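Local coordinates for protein cyclic UMP-AMP synthase (Rhodothermus marinus SG0.5JP17-172, PDB 6E0K) that makes the cyclic dinucleotide 3',3'-cUAMP from UTP and ATP as the second messenger of a CBASS antiphage defence system, at residues K111-R114 with L119-E122; L31-W36 with T104-A109. One frame throughout, in Å; residues are numbered along the deposited sequence.

Contact 1: residues K111-R114 with L119-E122; sequences KVRR and LKVE
Arg113 and Glu122 join the two strands of a β-hairpin through a salt bridge, with Arg113 NH1 3.0 Å from Glu122 OE2. The carboxylate oxygen lies close to the guanidinium plane and is met on its anti side, somewhat out of the carboxylate plane, and the two flat groups are tilted by only 20°. A second, weak bond runs from Arg113 NH2 to the same oxygen. The reach depends on Arg113 CG sitting between the backbone N and the carbonyl carbon (chi1 65°); from there the extended chain leans across the neighbouring strand. This turns one guanidinium face to Lys120, whose CB lies over its centre, 3.8 Å from the plane. Further along, Lys120 CD is 3.5 Å from Arg113 NH2, but the lysine then bends off, and NZ forms a salt bridge with Asp129, a magnesium ligand; Leu119 and Lys120 themselves belong to the UTP site.

Beneath these side chains the antiparallel backbones are joined regularly. Arg113 and Lys120 form a hydrogen-bonded pair, Arg113 N to Lys120 O at 3.0 Å and Lys120 N to Arg113 O at 2.8 Å, flanked by the non-hydrogen-bonded pairs Val112–Val121 and Arg114–Leu119. At the open end of the hairpin Glu122 N donates to Lys111 O over 2.9 Å, while the lysine's aliphatic CD rests against Glu122 CB.

The face opposite Arg113 and Lys120 is largely apolar. Leu119 CD2 fits between Val112 CG1, at 4.2 Å, and the CG of Arg114, at 3.9 Å; the arginine runs on to a salt bridge with Glu100. Helix 92-107 packs on this face, Tyr96 against Leu119 and Arg114, Leu103 and Tyr107 against Val121. Strand 119-122 also pairs with strand 127-138, so the hairpin extends the nucleotidyltransferase sheet and 112-114 is its outer strand.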
loop_
_atom_site.group_PDB
_atom_site.type_symbol
_atom_site.label_atom_id
_atom_site.label_comp_id
_atom_site.label_asym_id
_atom_site.label_seq_id
_atom_site.Cartn_x
_atom_site.Cartn_y
_atom_site.Cartn_z
ATOM N N LYS A 111 -0.163 -6.725 -24.907
ATOM C CA LYS A 111 -0.829 -6.395 -23.659
ATOM C C LYS A 111 0.099 -6.428 -22.456
ATOM O O LYS A 111 -0.363 -6.177 -21.340
ATOM C CB LYS A 111 -1.997 -7.358 -23.413
ATOM C CG LYS A 111 -3.036 -7.375 -24.510
ATOM C CD LYS A 111 -3.788 -6.051 -24.574
ATOM C CE LYS A 111 -4.878 -6.083 -25.632
ATOM N NZ LYS A 111 -4.296 -6.114 -26.999
ATOM N N VAL A 112 1.384 -6.736 -22.647
ATOM C CA VAL A 112 2.325 -6.930 -21.546
ATOM C C VAL A 112 3.581 -6.112 -21.820
ATOM O O VAL A 112 4.172 -6.222 -22.901
ATOM C CB VAL A 112 2.685 -8.415 -21.359
ATOM C CG1 VAL A 112 3.668 -8.576 -20.202
ATOM C CG2 VAL A 112 1.433 -9.258 -21.123
ATOM N N ARG A 113 3.990 -5.291 -20.852
ATOM C CA ARG A 113 5.180 -4.467 -21.029
ATOM C C ARG A 113 5.894 -4.318 -19.694
ATOM O O ARG A 113 5.271 -4.353 -18.636
ATOM C CB ARG A 113 4.826 -3.091 -21.612
ATOM C CG ARG A 113 3.972 -2.212 -20.694
ATOM C CD ARG A 113 3.375 -1.015 -21.433
ATOM N NE ARG A 113 2.593 -0.174 -20.530
ATOM C CZ ARG A 113 1.298 -0.342 -20.290
ATOM N NH1 ARG A 113 0.629 -1.318 -20.888
ATOM N NH2 ARG A 113 0.667 0.469 -19.455
ATOM N N ARG A 114 7.213 -4.135 -19.755
ATOM C CA ARG A 114 8.033 -3.982 -18.562
ATOM C C ARG A 114 8.047 -2.534 -18.096
ATOM O O ARG A 114 8.309 -1.623 -18.887
ATOM C CB ARG A 114 9.468 -4.427 -18.831
ATOM C CG ARG A 114 9.638 -5.901 -19.044
ATOM C CD ARG A 114 11.116 -6.217 -19.129
ATOM N NE ARG A 114 11.354 -7.617 -19.447
ATOM C CZ ARG A 114 12.527 -8.090 -19.846
ATOM N NH1 ARG A 114 12.665 -9.381 -20.112
ATOM N NH2 ARG A 114 13.559 -7.268 -19.985
ATOM N N LEU A 119 5.646 -5.290 -13.971
ATOM C CA LEU A 119 5.137 -5.675 -15.276
ATOM C C LEU A 119 3.737 -5.098 -15.388
ATOM O O LEU A 119 2.917 -5.296 -14.486
ATOM C CB LEU A 119 5.092 -7.199 -15.428
ATOM C CG LEU A 119 6.321 -8.007 -15.842
ATOM C CD1 LEU A 119 6.080 -9.493 -15.616
ATOM C CD2 LEU A 119 6.628 -7.741 -17.307
ATOM N N LYS A 120 3.473 -4.361 -16.459
ATOM C CA LYS A 120 2.146 -3.800 -16.670
ATOM C C LYS A 120 1.368 -4.677 -17.640
ATOM O O LYS A 120 1.881 -5.054 -18.698
ATOM C CB LYS A 120 2.229 -2.366 -17.195
ATOM C CG LYS A 120 2.762 -1.375 -16.139
ATOM C CD LYS A 120 2.549 0.076 -16.565
ATOM C CE LYS A 120 2.324 0.993 -15.358
ATOM N NZ LYS A 120 3.366 0.810 -14.309
ATOM N N VAL A 121 0.141 -5.019 -17.264
ATOM C CA VAL A 121 -0.680 -5.938 -18.036
ATOM C C VAL A 121 -2.028 -5.289 -18.295
ATOM O O VAL A 121 -2.700 -4.861 -17.352
ATOM C CB VAL A 121 -0.868 -7.274 -17.298
ATOM C CG1 VAL A 121 -1.724 -8.208 -18.122
ATOM C CG2 VAL A 121 0.496 -7.895 -16.959
ATOM N N GLU A 122 -2.420 -5.214 -19.566
ATOM C CA GLU A 122 -3.772 -4.798 -19.942
ATOM C C GLU A 122 -4.658 -6.041 -19.981
ATOM O O GLU A 122 -4.559 -6.843 -20.912
ATOM C CB GLU A 122 -3.760 -4.099 -21.299
ATOM C CG GLU A 122 -2.801 -2.919 -21.366
ATOM C CD GLU A 122 -3.099 -1.866 -20.322
ATOM O OE1 GLU A 122 -4.295 -1.524 -20.153
ATOM O OE2 GLU A 122 -2.136 -1.390 -19.669
#

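Contact 2: residues L31-W36 with T104-A109; sequences LDRYKW and TDYYGA
Arg33 and Tyr106 make a surface contact between the chain leaving helix 18-32 and the last turn of helix 92-107, within the nucleotidyltransferase domain. The CD methylene and the adjoining NE of Arg33 do the touching: Arg33 CD approaches Tyr106 CD1 to 3.6 Å, and Arg33 NE lies 3.8 Å from Tyr106 CE1. The guanidinium is turned 67° from the ring, tilted against it rather than stacked on it. Tyr106 places its CG anti to the backbone N (chi1 -178°), which turns the ring toward Arg33.

Alongside, Asp105 OD2 comes to the edge of the Tyr34 ring, a loose approach of 4.1 Å to CE1. Tyr34 CD2 in turn covers one face of the Trp36 indole, 3.5 Å above its plane. The indole NE1 donates to Leu31 O over 2.9 Å, and Tyr34 N reaches that oxygen from the other face of its carbonyl plane, so two bonds fix the turn after the helix.

Across the two segments the contact is thus mainly van der Waals, with at most a weak electrostatic attraction between Asp105 OD2 and the ring edge of Tyr34. Arg33 NH1 turns back to the Ala29 carbonyl oxygen of its own helix, whereas Tyr34 OH reaches Asp98 and Arg101 one to two turns earlier on helix 92-107, so the polar tie between the elements lies beside this contact.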
loop_
_atom_site.group_PDB
_atom_site.type_symbol
_atom_site.label_atom_id
_atom_site.label_comp_id
_atom_site.label_asym_id
_atom_site.label_seq_id
_atom_site.Cartn_x
_atom_site.Cartn_y
_atom_site.Cartn_z
ATOM N N LEU A 31 -1.484 -17.319 -14.993
ATOM C CA LEU A 31 -0.347 -18.047 -14.439
ATOM C C LEU A 31 -0.659 -19.527 -14.243
ATOM O O LEU A 31 0.253 -20.365 -14.308
ATOM C CB LEU A 31 0.097 -17.399 -13.132
ATOM C CG LEU A 31 0.496 -15.922 -13.252
ATOM C CD1 LEU A 31 1.180 -15.451 -11.994
ATOM C CD2 LEU A 31 1.399 -15.675 -14.439
ATOM N N ASP A 32 -1.934 -19.871 -14.027
ATOM C CA ASP A 32 -2.310 -21.280 -13.902
ATOM C C ASP A 32 -2.034 -22.056 -15.180
ATOM O O ASP A 32 -1.842 -23.279 -15.135
ATOM C CB ASP A 32 -3.794 -21.414 -13.546
ATOM C CG ASP A 32 -4.076 -21.174 -12.079
ATOM O OD1 ASP A 32 -3.166 -21.371 -11.253
ATOM O OD2 ASP A 32 -5.222 -20.812 -11.744
ATOM N N ARG A 33 -2.027 -21.383 -16.330
ATOM C CA ARG A 33 -1.816 -22.078 -17.595
ATOM C C ARG A 33 -0.351 -22.368 -17.905
ATOM O O ARG A 33 -0.074 -23.157 -18.816
ATOM C CB ARG A 33 -2.455 -21.267 -18.721
ATOM C CG ARG A 33 -3.966 -21.352 -18.645
ATOM C CD ARG A 33 -4.706 -20.247 -19.352
ATOM N NE ARG A 33 -6.113 -20.622 -19.465
ATOM C CZ ARG A 33 -6.958 -20.675 -18.438
ATOM N NH1 ARG A 33 -6.551 -20.365 -17.205
ATOM N NH2 ARG A 33 -8.214 -21.055 -18.646
ATOM N N TYR A 34 0.580 -21.795 -17.156
ATOM C CA TYR A 34 2.004 -21.930 -17.415
ATOM C C TYR A 34 2.580 -23.120 -16.654
ATOM O O TYR A 34 2.079 -23.505 -15.593
ATOM C CB TYR A 34 2.704 -20.637 -16.997
ATOM C CG TYR A 34 4.128 -20.466 -17.481
ATOM C CD1 TYR A 34 4.395 -20.099 -18.794
ATOM C CD2 TYR A 34 5.203 -20.620 -16.610
ATOM C CE1 TYR A 34 5.692 -19.920 -19.236
ATOM C CE2 TYR A 34 6.505 -20.447 -17.047
ATOM C CZ TYR A 34 6.742 -20.085 -18.358
ATOM O OH TYR A 34 8.028 -19.903 -18.806
ATOM N N LYS A 35 3.636 -23.713 -17.211
ATOM C CA LYS A 35 4.327 -24.819 -16.554
ATOM C C LYS A 35 5.509 -24.245 -15.781
ATOM O O LYS A 35 6.478 -23.763 -16.378
ATOM C CB LYS A 35 4.776 -25.871 -17.567
ATOM C CG LYS A 35 5.435 -27.083 -16.921
ATOM C CD LYS A 35 5.887 -28.105 -17.953
ATOM C CE LYS A 35 6.576 -29.299 -17.290
ATOM N NZ LYS A 35 5.659 -30.059 -16.384
ATOM N N TRP A 36 5.431 -24.304 -14.457
ATOM C CA TRP A 36 6.413 -23.644 -13.605
ATOM C C TRP A 36 7.569 -24.584 -13.303
ATOM O O TRP A 36 7.340 -25.684 -12.782
ATOM C CB TRP A 36 5.757 -23.166 -12.329
ATOM C CG TRP A 36 4.752 -22.125 -12.669
ATOM C CD1 TRP A 36 3.419 -22.308 -12.863
ATOM C CD2 TRP A 36 5.019 -20.754 -12.957
ATOM N NE1 TRP A 36 2.824 -21.117 -13.217
ATOM C CE2 TRP A 36 3.790 -20.144 -13.274
ATOM C CE3 TRP A 36 6.179 -19.968 -12.938
ATOM C CZ2 TRP A 36 3.686 -18.794 -13.588
ATOM C CZ3 TRP A 36 6.079 -18.634 -13.245
ATOM C CH2 TRP A 36 4.838 -18.053 -13.570
ATOM N N THR A 104 2.553 -13.018 -21.240
ATOM C CA THR A 104 2.553 -12.791 -22.680
ATOM C C THR A 104 1.835 -13.914 -23.423
ATOM O O THR A 104 1.097 -13.659 -24.382
ATOM C CB THR A 104 3.996 -12.655 -23.170
ATOM O OG1 THR A 104 4.628 -11.564 -22.475
ATOM C CG2 THR A 104 4.032 -12.393 -24.664
ATOM N N ASP A 105 2.042 -15.164 -22.998
ATOM C CA ASP A 105 1.361 -16.282 -23.653
ATOM C C ASP A 105 -0.147 -16.128 -23.546
ATOM O O ASP A 105 -0.882 -16.430 -24.493
ATOM C CB ASP A 105 1.767 -17.620 -23.024
ATOM C CG ASP A 105 3.191 -18.049 -23.363
ATOM O OD1 ASP A 105 3.792 -17.532 -24.331
ATOM O OD2 ASP A 105 3.705 -18.942 -22.647
ATOM N N TYR A 106 -0.625 -15.665 -22.395
ATOM C CA TYR A 106 -2.063 -15.622 -22.168
ATOM C C TYR A 106 -2.711 -14.389 -22.804
ATOM O O TYR A 106 -3.713 -14.510 -23.519
ATOM C CB TYR A 106 -2.352 -15.686 -20.669
ATOM C CG TYR A 106 -3.827 -15.683 -20.354
ATOM C CD1 TYR A 106 -4.571 -16.852 -20.426
ATOM C CD2 TYR A 106 -4.466 -14.511 -19.991
ATOM C CE1 TYR A 106 -5.925 -16.849 -20.148
ATOM C CE2 TYR A 106 -5.808 -14.494 -19.705
ATOM C CZ TYR A 106 -6.535 -15.666 -19.785
ATOM O OH TYR A 106 -7.882 -15.626 -19.492
ATOM N N TYR A 107 -2.161 -13.194 -22.559
ATOM C CA TYR A 107 -2.784 -11.955 -23.019
ATOM C C TYR A 107 -2.307 -11.499 -24.392
ATOM O O TYR A 107 -3.012 -10.713 -25.042
ATOM C CB TYR A 107 -2.520 -10.814 -22.037
ATOM C CG TYR A 107 -3.103 -11.029 -20.668
ATOM C CD1 TYR A 107 -4.455 -10.811 -20.434
ATOM C CD2 TYR A 107 -2.293 -11.431 -19.594
ATOM C CE1 TYR A 107 -4.998 -11.003 -19.172
ATOM C CE2 TYR A 107 -2.826 -11.639 -18.343
ATOM C CZ TYR A 107 -4.178 -11.417 -18.131
ATOM O OH TYR A 107 -4.710 -11.621 -16.875
ATOM N N GLY A 108 -1.141 -11.954 -24.834
ATOM C CA GLY A 108 -0.525 -11.481 -26.057
ATOM C C GLY A 108 0.525 -10.421 -25.782
ATOM O O GLY A 108 0.415 -9.623 -24.844
ATOM N N ALA A 109 1.564 -10.398 -26.626
ATOM C CA ALA A 109 2.669 -9.469 -26.426
ATOM C C ALA A 109 2.202 -8.017 -26.362
ATOM O O ALA A 109 2.780 -7.216 -25.619
ATOM C CB ALA A 109 3.704 -9.642 -27.540
#

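From the N terminus, helix 18-32 runs out into the turn that follows it, within residues 31-36, and contact 2 closes a loop of 67 residues when the chain returns along helix 92-107. Gly108, with positive phi, ends that helix, and a short connection leads into strand 112-114; contact 1 then closes only the four-residue turn of the hairpin. The two contacts therefore follow in series, without crossing. Their centres lie about 12 Å apart, joined by the end of helix 92-107: Tyr107 CD2 packs 3.6 Å from Val121 CG1, and its hydroxyl bonds to Ser26 of helix 18-32. One helix thus lies between the hairpin edge of the sheet and helix 18-32.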